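Local structure of 4-oxalocrotonate decarboxylase NahK (Pseudomonas putida, 5D2K) at residues A[115-126]-A[230-241]; A[67-75]-A[209-220]. The protein catalyses the metal-assisted decarboxylation of (3E)-2-oxohex-3-enedioate to 2-oxopent-4-enoate and carbon dioxide, a step in the breakdown of naphthalene. The protein carries 1 engineered substitution. All coordinates share one frame; numbering follows the deposited sequence. Where two conformers were deposited one is given.

Interaction 1: residues A[115-126]-A[230-241]; sequences AEISVVTKAPLH and HIPAGTFIMTGG. With MG (magnesium ion), chain C; OOG (2-oxoadipic acid), chain D; EDO (1,2-ethanediol), chain G.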
loop_
_atom_site.group_PDB
_atom_site.type_symbol
_atom_site.label_atom_id
_atom_site.label_comp_id
_atom_site.label_asym_id
_atom_site.label_seq_id
_atom_site.Cartn_x
_atom_site.Cartn_y
_atom_site.Cartn_z
ATOM N N ALA A 115 -1.125 7.461 -6.916
ATOM C CA ALA A 115 -0.298 8.514 -6.329
ATOM C C ALA A 115 -0.550 8.653 -4.832
ATOM O O ALA A 115 -1.696 8.748 -4.395
ATOM C CB ALA A 115 -0.555 9.839 -7.028
ATOM N N GLU A 116 0.524 8.647 -4.042
ATOM C CA GLU A 116 0.397 8.696 -2.578
ATOM C C GLU A 116 1.406 9.636 -1.946
ATOM O O GLU A 116 2.357 10.079 -2.593
ATOM C CB GLU A 116 0.565 7.290 -1.963
ATOM C CG GLU A 116 -0.212 6.212 -2.720
ATOM C CD GLU A 116 -0.490 4.939 -1.949
ATOM O OE1 GLU A 116 -0.293 4.883 -0.719
ATOM O OE2 GLU A 116 -0.954 3.985 -2.597
ATOM N N ILE A 117 1.193 9.948 -0.673
ATOM C CA ILE A 117 2.230 10.619 0.087
ATOM C C ILE A 117 2.621 9.704 1.251
ATOM O O ILE A 117 1.769 9.116 1.940
ATOM C CB ILE A 117 1.789 12.045 0.557
ATOM C CG1 ILE A 117 2.972 12.817 1.158
ATOM C CG2 ILE A 117 0.629 11.982 1.516
ATOM C CD1 ILE A 117 4.100 13.144 0.151
ATOM N N SER A 118 3.925 9.517 1.405
ATOM C CA SER A 118 4.435 8.673 2.476
ATOM C C SER A 118 5.092 9.498 3.556
ATOM O O SER A 118 5.479 10.647 3.328
ATOM C CB SER A 118 5.450 7.662 1.942
ATOM O OG SER A 118 4.881 6.877 0.924
ATOM N N VAL A 119 5.227 8.889 4.728
ATOM C CA VAL A 119 5.964 9.499 5.833
ATOM C C VAL A 119 6.994 8.519 6.359
ATOM O O VAL A 119 6.854 7.306 6.188
ATOM C CB VAL A 119 5.035 9.938 7.008
ATOM C CG1 VAL A 119 4.036 10.984 6.540
ATOM C CG2 VAL A 119 4.321 8.730 7.630
ATOM N N VAL A 120 8.048 9.053 6.968
ATOM C CA VAL A 120 8.968 8.243 7.762
ATOM C C VAL A 120 8.861 8.730 9.191
ATOM O O VAL A 120 8.916 9.925 9.437
ATOM C CB VAL A 120 10.425 8.345 7.241
ATOM C CG1 VAL A 120 11.407 7.734 8.231
ATOM C CG2 VAL A 120 10.544 7.629 5.905
ATOM N N THR A 121 8.678 7.809 10.134
ATOM C CA THR A 121 8.504 8.197 11.531
ATOM C C THR A 121 9.842 8.277 12.259
ATOM O O THR A 121 10.816 7.661 11.831
ATOM C CB THR A 121 7.597 7.211 12.290
ATOM O OG1 THR A 121 8.260 5.940 12.434
ATOM C CG2 THR A 121 6.274 7.025 11.555
ATOM N N LYS A 122 9.872 9.021 13.366
ATOM C CA LYS A 122 11.081 9.090 14.204
ATOM C C LYS A 122 10.820 8.762 15.677
ATOM O O LYS A 122 11.701 8.925 16.515
ATOM C CB LYS A 122 11.744 10.471 14.096
ATOM C CG LYS A 122 10.835 11.657 14.391
ATOM C CD LYS A 122 11.628 12.957 14.297
ATOM C CE LYS A 122 10.737 14.167 14.461
ATOM N NZ LYS A 122 11.562 15.416 14.489
ATOM N N ALA A 123 9.610 8.301 15.979
ATOM C CA ALA A 123 9.245 7.860 17.322
ATOM C C ALA A 123 8.192 6.779 17.202
ATOM O O ALA A 123 7.420 6.790 16.252
ATOM C CB ALA A 123 8.721 9.025 18.151
ATOM N N PRO A 124 8.158 5.831 18.151
ATOM C CA PRO A 124 7.148 4.776 18.025
ATOM C C PRO A 124 5.720 5.283 18.179
ATOM O O PRO A 124 5.460 6.254 18.907
ATOM C CB PRO A 124 7.493 3.800 19.155
ATOM C CG PRO A 124 8.389 4.546 20.081
ATOM C CD PRO A 124 9.020 5.668 19.334
ATOM N N LEU A 125 4.805 4.632 17.468
ATOM C CA LEU A 125 3.389 4.935 17.596
ATOM C C LEU A 125 2.601 3.690 17.972
ATOM O O LEU A 125 2.736 2.635 17.333
ATOM C CB LEU A 125 2.847 5.534 16.295
ATOM C CG LEU A 125 3.335 6.933 15.953
ATOM C CD1 LEU A 125 3.001 7.254 14.508
ATOM C CD2 LEU A 125 2.686 7.955 16.875
ATOM N N HIS A 126 1.761 3.834 18.997
ATOM C CA HIS A 126 0.958 2.737 19.539
ATOM C C HIS A 126 -0.533 3.060 19.555
ATOM O O HIS A 126 -0.938 4.177 19.873
ATOM C CB HIS A 126 1.380 2.408 20.979
ATOM C CG HIS A 126 2.791 1.930 21.124
ATOM N ND1 HIS A 126 3.111 0.601 21.289
ATOM C CD2 HIS A 126 3.967 2.604 21.156
ATOM C CE1 HIS A 126 4.419 0.474 21.413
ATOM N NE2 HIS A 126 4.963 1.674 21.332
ATOM N N HIS A 230 2.762 -2.597 16.772
ATOM C CA HIS A 230 2.784 -1.136 16.707
ATOM C C HIS A 230 3.677 -0.657 15.565
ATOM O O HIS A 230 4.215 -1.466 14.802
ATOM C CB HIS A 230 3.252 -0.533 18.039
ATOM C CG HIS A 230 4.704 -0.750 18.328
ATOM N ND1 HIS A 230 5.186 -1.932 18.854
ATOM C CD2 HIS A 230 5.778 0.058 18.166
ATOM C CE1 HIS A 230 6.495 -1.836 19.007
ATOM N NE2 HIS A 230 6.881 -0.641 18.595
ATOM N N ILE A 231 3.813 0.660 15.431
ATOM C CA ILE A 231 4.696 1.221 14.420
ATOM C C ILE A 231 6.016 1.630 15.047
ATOM O O ILE A 231 6.072 2.616 15.773
ATOM C CB ILE A 231 4.075 2.460 13.743
ATOM C CG1 ILE A 231 2.624 2.196 13.327
ATOM C CG2 ILE A 231 4.917 2.887 12.541
ATOM C CD1 ILE A 231 1.924 3.456 12.793
ATOM N N PRO A 232 7.091 0.876 14.789
ATOM C CA PRO A 232 8.383 1.285 15.358
ATOM C C PRO A 232 8.887 2.617 14.795
ATOM O O PRO A 232 8.520 3.015 13.684
ATOM C CB PRO A 232 9.321 0.132 14.960
ATOM C CG PRO A 232 8.407 -1.029 14.677
ATOM C CD PRO A 232 7.180 -0.411 14.074
ATOM N N ALA A 233 9.711 3.318 15.566
ATOM C CA ALA A 233 10.410 4.483 15.035
ATOM C C ALA A 233 11.175 4.088 13.786
ATOM O O ALA A 233 11.746 2.993 13.717
ATOM C CB ALA A 233 11.360 5.057 16.074
ATOM N N GLY A 234 11.179 4.978 12.801
ATOM C CA GLY A 234 11.944 4.769 11.585
ATOM C C GLY A 234 11.196 4.027 10.498
ATOM O O GLY A 234 11.802 3.566 9.534
ATOM N N THR A 235 9.879 3.909 10.644
ATOM C CA THR A 235 9.073 3.185 9.673
ATOM C C THR A 235 8.597 4.083 8.530
ATOM O O THR A 235 8.106 5.189 8.751
ATOM C CB THR A 235 7.848 2.527 10.348
ATOM O OG1 THR A 235 8.302 1.666 11.408
ATOM C CG2 THR A 235 7.023 1.703 9.346
ATOM N N PHE A 236 8.747 3.571 7.313
ATOM C CA PHE A 236 8.214 4.194 6.098
ATOM C C PHE A 236 6.769 3.744 5.930
ATOM O O PHE A 236 6.488 2.550 5.946
ATOM C CB PHE A 236 9.089 3.794 4.902
ATOM C CG PHE A 236 8.579 4.226 3.547
ATOM C CD1 PHE A 236 8.870 5.482 3.046
ATOM C CD2 PHE A 236 7.911 3.332 2.733
ATOM C CE1 PHE A 236 8.451 5.850 1.769
ATOM C CE2 PHE A 236 7.490 3.698 1.459
ATOM C CZ PHE A 236 7.757 4.962 0.986
ATOM N N ILE A 237 5.852 4.709 5.799
ATOM C CA ILE A 237 4.418 4.422 5.667
ATOM C C ILE A 237 3.813 5.089 4.442
ATOM O O ILE A 237 3.831 6.316 4.329
ATOM C CB ILE A 237 3.615 4.904 6.903
ATOM C CG1 ILE A 237 4.229 4.385 8.202
ATOM C CG2 ILE A 237 2.135 4.510 6.782
ATOM C CD1 ILE A 237 3.594 5.024 9.431
ATOM N N MET A 238 3.240 4.293 3.546
ATOM C CA MET A 238 2.494 4.833 2.406
ATOM C C MET A 238 1.048 5.003 2.836
ATOM O O MET A 238 0.400 4.021 3.190
ATOM C CB MET A 238 2.592 3.899 1.197
ATOM C CG MET A 238 4.004 3.711 0.697
ATOM S SD MET A 238 4.063 2.717 -0.817
ATOM C CE MET A 238 2.893 3.533 -1.832
ATOM N N THR A 239 0.528 6.230 2.812
ATOM C CA THR A 239 -0.711 6.484 3.543
ATOM C C THR A 239 -1.988 6.244 2.754
ATOM O O THR A 239 -3.072 6.240 3.342
ATOM C CB THR A 239 -0.741 7.933 4.123
ATOM O OG1 THR A 239 -0.660 8.902 3.070
ATOM C CG2 THR A 239 0.418 8.150 5.118
ATOM N N GLY A 240 -1.881 6.002 1.442
ATOM C CA GLY A 240 -3.055 5.657 0.644
ATOM C C GLY A 240 -3.181 6.367 -0.698
ATOM O O GLY A 240 -2.708 7.482 -0.890
ATOM N N GLY A 241 -3.827 5.697 -1.643
ATOM C CA GLY A 241 -4.013 6.267 -2.967
ATOM C C GLY A 241 -4.896 7.489 -2.882
ATOM O O GLY A 241 -6.016 7.435 -2.353
HETATM MG MG MG C . -1.810 2.191 -2.288
HETATM C C2 OOG D . -5.867 -2.713 -2.724
HETATM C C3 OOG D . -4.729 -1.736 -2.482
HETATM C C4 OOG D . -5.250 -0.433 -1.911
HETATM C C6 OOG D . -4.579 2.083 -1.781
HETATM O O4 OOG D . -3.683 2.959 -1.765
HETATM O O3 OOG D . -5.793 2.404 -1.731
HETATM C C5 OOG D . -4.178 0.632 -1.882
HETATM C C1 OOG D . -6.314 -2.643 -4.170
HETATM O O1 OOG D . -6.199 -3.647 -4.932
HETATM O O2 OOG D . -6.812 -1.573 -4.608
HETATM O O5 OOG D . -2.994 0.375 -1.934
HETATM C C1 EDO G . -0.309 -2.666 21.332
HETATM O O1 EDO G . -1.441 -2.186 22.065
HETATM C C2 EDO G . 0.641 -1.503 21.107
HETATM O O2 EDO G . 1.885 -1.750 21.770
HETATM O O HOH W 1 -1.274 2.384 -0.278
HETATM O O HOH W 2 -1.322 9.325 0.450
HETATM O O HOH W 3 6.332 5.146 14.317
#
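Val-119 and Ile-237 pack across the two strands, CG2 of Val-119 lying 4.0 Å from CB of Ile-237, while Ile-237 CD1 also reaches the methyl of Thr-121. Such branched side chains suit extended backbone; Val-119 and Ile-237, with Leu-125 and Ile-231, pack against helix 213-225. On the other face Val-120 brings CG2 to the edge of the Phe-236 ring, in its plane, and Ser-118 sits by the far end of that ring; its OG is engaged by Thr-145 of strand 139-149. Strands 115-121 and 236-238 run antiparallel in the mixed sheet of this FAA-hydrolase fold, Val-119 and Ile-237 forming a hydrogen-bonded pair. Beyond it, the type II turn 232-235 is held by Thr-121: OG1, between backbone N and carbonyl carbon (chi1 68°), accepts from Thr-235 N at 3.2 Å. Further out, the rings of His-126 and His-230 form an offset stack, centroids 4.1 Å apart and planes at 16°. Toward the metal, Ile-117 O takes two bonds from Thr-239, the shorter from OG1 (2.7 Å) in the carbonyl plane. Glu-116 then divides its carboxylate: OE2 binds magnesium at 2.0 Å beside Glu-114 and Glu-147, whereas OE1 accepts from a metal-bound water and, weakly, from Gly-240 N. Gly-241 N donates to O4 of 2-oxoadipate at 2.7 Å.

Interaction 2: residues A[67-75]-A[209-220]; sequences GLKMGLTSW and VLGHPLSSVAML. With OOG (2-oxoadipic acid), chain D.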
loop_
_atom_site.group_PDB
_atom_site.type_symbol
_atom_site.label_atom_id
_atom_site.label_comp_id
_atom_site.label_asym_id
_atom_site.label_seq_id
_atom_site.Cartn_x
_atom_site.Cartn_y
_atom_site.Cartn_z
ATOM N N GLY A 67 8.792 -1.105 4.990
ATOM C CA GLY A 67 7.693 -0.223 5.347
ATOM C C GLY A 67 6.334 -0.883 5.403
ATOM O O GLY A 67 6.216 -2.094 5.283
ATOM N N LEU A 68 5.304 -0.067 5.595
ATOM C CA LEU A 68 3.921 -0.514 5.636
ATOM C C LEU A 68 3.089 0.362 4.702
ATOM O O LEU A 68 3.489 1.492 4.410
ATOM C CB LEU A 68 3.353 -0.432 7.062
ATOM C CG LEU A 68 4.058 -1.251 8.133
ATOM C CD1 LEU A 68 3.548 -0.843 9.515
ATOM C CD2 LEU A 68 3.880 -2.747 7.885
ATOM N N LYS A 69 1.949 -0.147 4.232
ATOM C CA LYS A 69 1.025 0.678 3.450
ATOM C C LYS A 69 -0.390 0.586 4.001
ATOM O O LYS A 69 -0.796 -0.427 4.561
ATOM C CB LYS A 69 1.038 0.322 1.944
ATOM C CG LYS A 69 0.979 -1.164 1.559
ATOM C CD LYS A 69 -0.435 -1.707 1.351
ATOM C CE LYS A 69 -1.213 -0.971 0.262
ATOM N NZ LYS A 69 -1.149 -1.507 -1.154
ATOM N N MET A 70 -1.113 1.689 3.884
ATOM C CA MET A 70 -2.548 1.714 4.139
ATOM C C MET A 70 -3.277 1.726 2.814
ATOM O O MET A 70 -2.852 2.415 1.869
ATOM C CB MET A 70 -2.928 2.932 4.974
ATOM C CG MET A 70 -2.560 2.779 6.444
ATOM S SD MET A 70 -3.633 1.635 7.315
ATOM C CE MET A 70 -5.168 2.543 7.285
ATOM N N GLY A 71 -4.361 0.963 2.738
ATOM C CA GLY A 71 -5.152 0.902 1.525
ATOM C C GLY A 71 -6.620 1.175 1.769
ATOM O O GLY A 71 -7.120 0.987 2.887
ATOM N N LEU A 72 -7.299 1.608 0.707
ATOM C CA LEU A 72 -8.725 1.908 0.746
ATOM C C LEU A 72 -9.010 2.961 1.810
ATOM O O LEU A 72 -9.830 2.770 2.707
ATOM C CB LEU A 72 -9.535 0.639 0.993
ATOM C CG LEU A 72 -9.122 -0.492 0.039
ATOM C CD1 LEU A 72 -9.963 -1.725 0.263
ATOM C CD2 LEU A 72 -9.177 -0.043 -1.433
ATOM N N THR A 73 -8.318 4.082 1.687
ATOM C CA THR A 73 -8.430 5.169 2.646
ATOM C C THR A 73 -9.092 6.391 2.024
ATOM O O THR A 73 -9.427 7.343 2.714
ATOM C CB THR A 73 -7.046 5.585 3.201
ATOM O OG1 THR A 73 -6.174 5.951 2.122
ATOM C CG2 THR A 73 -6.420 4.443 3.983
ATOM N N SER A 74 -9.257 6.369 0.709
ATOM C CA SER A 74 -9.845 7.503 -0.002
ATOM C C SER A 74 -11.165 7.103 -0.639
ATOM O O SER A 74 -11.373 5.938 -0.976
ATOM C CB SER A 74 -8.886 8.046 -1.072
ATOM O OG SER A 74 -8.762 7.153 -2.171
ATOM N N TRP A 75 -12.055 8.076 -0.800
ATOM C CA TRP A 75 -13.338 7.813 -1.429
ATOM C C TRP A 75 -13.116 7.209 -2.813
ATOM O O TRP A 75 -13.776 6.239 -3.196
ATOM C CB TRP A 75 -14.164 9.099 -1.526
ATOM C CG TRP A 75 -15.542 8.883 -2.063
ATOM C CD1 TRP A 75 -16.678 8.641 -1.343
ATOM C CD2 TRP A 75 -15.932 8.885 -3.442
ATOM N NE1 TRP A 75 -17.752 8.492 -2.190
ATOM C CE2 TRP A 75 -17.321 8.637 -3.484
ATOM C CE3 TRP A 75 -15.244 9.072 -4.645
ATOM C CZ2 TRP A 75 -18.030 8.570 -4.679
ATOM C CZ3 TRP A 75 -15.949 8.999 -5.830
ATOM C CH2 TRP A 75 -17.328 8.755 -5.839
ATOM N N VAL A 209 -7.290 11.229 1.574
ATOM C CA VAL A 209 -6.915 10.143 2.472
ATOM C C VAL A 209 -7.475 10.403 3.876
ATOM O O VAL A 209 -6.832 11.046 4.698
ATOM C CB VAL A 209 -5.372 9.993 2.502
ATOM C CG1 VAL A 209 -4.926 8.868 3.440
ATOM C CG2 VAL A 209 -4.857 9.751 1.088
ATOM N N LEU A 210 -8.699 9.930 4.119
ATOM C CA LEU A 210 -9.353 10.021 5.435
ATOM C C LEU A 210 -9.478 11.436 5.991
ATOM O O LEU A 210 -9.609 11.621 7.203
ATOM C CB LEU A 210 -8.609 9.148 6.450
ATOM C CG LEU A 210 -8.637 7.643 6.198
ATOM C CD1 LEU A 210 -7.761 6.906 7.201
ATOM C CD2 LEU A 210 -10.062 7.107 6.259
ATOM N N GLY A 211 -9.454 12.445 5.124
ATOM C CA GLY A 211 -9.521 13.824 5.576
ATOM C C GLY A 211 -8.157 14.445 5.822
ATOM O O GLY A 211 -8.007 15.665 5.826
ATOM N N HIS A 212 -7.160 13.591 6.053
ATOM C CA HIS A 212 -5.793 14.029 6.325
ATOM C C HIS A 212 -4.883 12.806 6.286
ATOM O O HIS A 212 -5.153 11.846 6.987
ATOM C CB HIS A 212 -5.679 14.694 7.702
ATOM C CG HIS A 212 -4.484 15.575 7.839
ATOM N ND1 HIS A 212 -3.188 15.097 7.803
ATOM C CD2 HIS A 212 -4.385 16.918 7.998
ATOM C CE1 HIS A 212 -2.348 16.110 7.929
ATOM N NE2 HIS A 212 -3.051 17.224 8.039
ATOM N N PRO A 213 -3.799 12.837 5.484
ATOM C CA PRO A 213 -2.945 11.636 5.454
ATOM C C PRO A 213 -2.441 11.166 6.834
ATOM O O PRO A 213 -2.235 9.962 7.048
ATOM C CB PRO A 213 -1.781 12.074 4.552
ATOM C CG PRO A 213 -2.438 12.999 3.569
ATOM C CD PRO A 213 -3.402 13.812 4.447
ATOM N N LEU A 214 -2.269 12.090 7.775
ATOM C CA LEU A 214 -1.799 11.681 9.098
ATOM C C LEU A 214 -2.880 10.885 9.856
ATOM O O LEU A 214 -2.562 10.109 10.762
ATOM C CB LEU A 214 -1.342 12.901 9.902
ATOM C CG LEU A 214 -0.102 13.612 9.356
ATOM C CD1 LEU A 214 0.372 14.691 10.318
ATOM C CD2 LEU A 214 1.026 12.609 9.061
ATOM N N SER A 215 -4.150 11.040 9.471
ATOM C CA SER A 215 -5.209 10.222 10.080
ATOM C C SER A 215 -5.070 8.766 9.663
ATOM O O SER A 215 -5.467 7.856 10.386
ATOM C CB SER A 215 -6.601 10.743 9.704
ATOM O OG SER A 215 -6.842 12.013 10.311
ATOM N N SER A 216 -4.512 8.549 8.476
ATOM C CA SER A 216 -4.228 7.203 8.017
ATOM C C SER A 216 -3.161 6.533 8.887
ATOM O O SER A 216 -3.251 5.334 9.192
ATOM C CB SER A 216 -3.785 7.250 6.554
ATOM O OG SER A 216 -3.604 5.937 6.054
ATOM N N VAL A 217 -2.148 7.309 9.273
ATOM C CA VAL A 217 -1.095 6.837 10.163
ATOM C C VAL A 217 -1.694 6.454 11.528
ATOM O O VAL A 217 -1.359 5.410 12.091
ATOM C CB VAL A 217 0.024 7.896 10.347
ATOM C CG1 VAL A 217 1.083 7.405 11.344
ATOM C CG2 VAL A 217 0.679 8.230 9.010
ATOM N N ALA A 218 -2.575 7.299 12.061
ATOM C CA ALA A 218 -3.229 6.989 13.336
ATOM C C ALA A 218 -4.039 5.705 13.204
ATOM O O ALA A 218 -3.986 4.829 14.073
ATOM C CB ALA A 218 -4.131 8.159 13.786
ATOM N N MET A 219 -4.764 5.577 12.097
ATOM C CA MET A 219 -5.573 4.388 11.882
ATOM C C MET A 219 -4.701 3.134 11.795
ATOM O O MET A 219 -5.059 2.091 12.338
ATOM C CB MET A 219 -6.422 4.525 10.625
ATOM C CG MET A 219 -7.338 3.346 10.419
ATOM S SD MET A 219 -8.460 3.558 9.042
ATOM C CE MET A 219 -9.477 4.889 9.679
ATOM N N LEU A 220 -3.557 3.237 11.124
ATOM C CA LEU A 220 -2.642 2.103 11.035
ATOM C C LEU A 220 -2.191 1.658 12.430
ATOM O O LEU A 220 -2.164 0.458 12.719
ATOM C CB LEU A 220 -1.431 2.453 10.159
ATOM C CG LEU A 220 -0.292 1.435 10.055
ATOM C CD1 LEU A 220 -0.797 0.128 9.437
ATOM C CD2 LEU A 220 0.835 2.013 9.222
HETATM C C2 OOG D . -5.867 -2.713 -2.724
HETATM C C3 OOG D . -4.729 -1.736 -2.482
HETATM C C4 OOG D . -5.250 -0.433 -1.911
HETATM C C6 OOG D . -4.579 2.083 -1.781
HETATM O O4 OOG D . -3.683 2.959 -1.765
HETATM O O3 OOG D . -5.793 2.404 -1.731
HETATM C C5 OOG D . -4.178 0.632 -1.882
HETATM C C1 OOG D . -6.314 -2.643 -4.170
HETATM O O1 OOG D . -6.199 -3.647 -4.932
HETATM O O2 OOG D . -6.812 -1.573 -4.608
HETATM O O5 OOG D . -2.994 0.375 -1.934
#
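Met-70 faces helix 213-220 from strand 67-71 and carries most of the apolar contact. Its chain folds at chi2 and chi3 (-73° and -68°), which turns the thioether across the helix, from Leu-220 to Met-219: SD rests 3.7 Å from CB of Leu-220, and the terminal CE lies 3.9 Å from SD of Met-219, the two methionine chains being nearly perpendicular. An unbranched, flexible side chain suits this place, since it can bend to follow the helix surface. Two residues earlier on the same side of the strand, Leu-68 meets Leu-220 branch to branch, CD1 to CD2 at 4.0 Å. Strand and helix axes make an angle of 109° and approach to 9.2 Å, so the helix lies across this part of the sheet.

Mixed polar and apolar packing follows. Ser-216 sets OG 3.3 Å from CB of Met-70, a small side chain that fits beside the base of the larger one, and its hydroxyl bonds to Thr-239 O. Past the end of the strand, Thr-73 and Val-209 run alongside each other in the same direction, with Thr-73 OG1 3.4 Å from Val-209 CG1; OG1 also makes a weak hydrogen bond to Thr-239 O.

The hydrogen bond between the segments is a weak one, from Leu-210 N to Thr-73 O (3.0 Å).

On the far side of the strand, Lys-69 NZ donates to the keto oxygen O5 of 2-oxoadipate and forms a salt bridge with Glu-147, while Leu-72 N donates to carboxylate oxygen O3 at 3.0 Å, nearly straight. Two chemistries are thus separated: thioether and aliphatic groups meet the helix, whereas the amine of Lys-69 and, just past the strand, the N-H of Leu-72 meet the ligand; a donor on O5 would be expected to polarise the keto group.

Overall arrangement
Both contacts belong to one layered unit, because strand 236-238 of interaction 1 lies in the sheet between strand 112-121 and strand 65-71 of interaction 2. Helix 213-225 packs against this sheet and leads on to the second segment of interaction 1. Interaction 2 is buried and relies mainly on side-chain packing between helix and strand; interaction 1 is held by a ladder of backbone bonds and runs from the buried metal site to exposed loops. They join directly where Gly-241 O accepts a hydrogen bond from Ser-74 OG, and Thr-239 of interaction 1 touches both segments of interaction 2. Both reach 2-oxoadipate, interaction 1 supplying a magnesium ligand and interaction 2 a lysine.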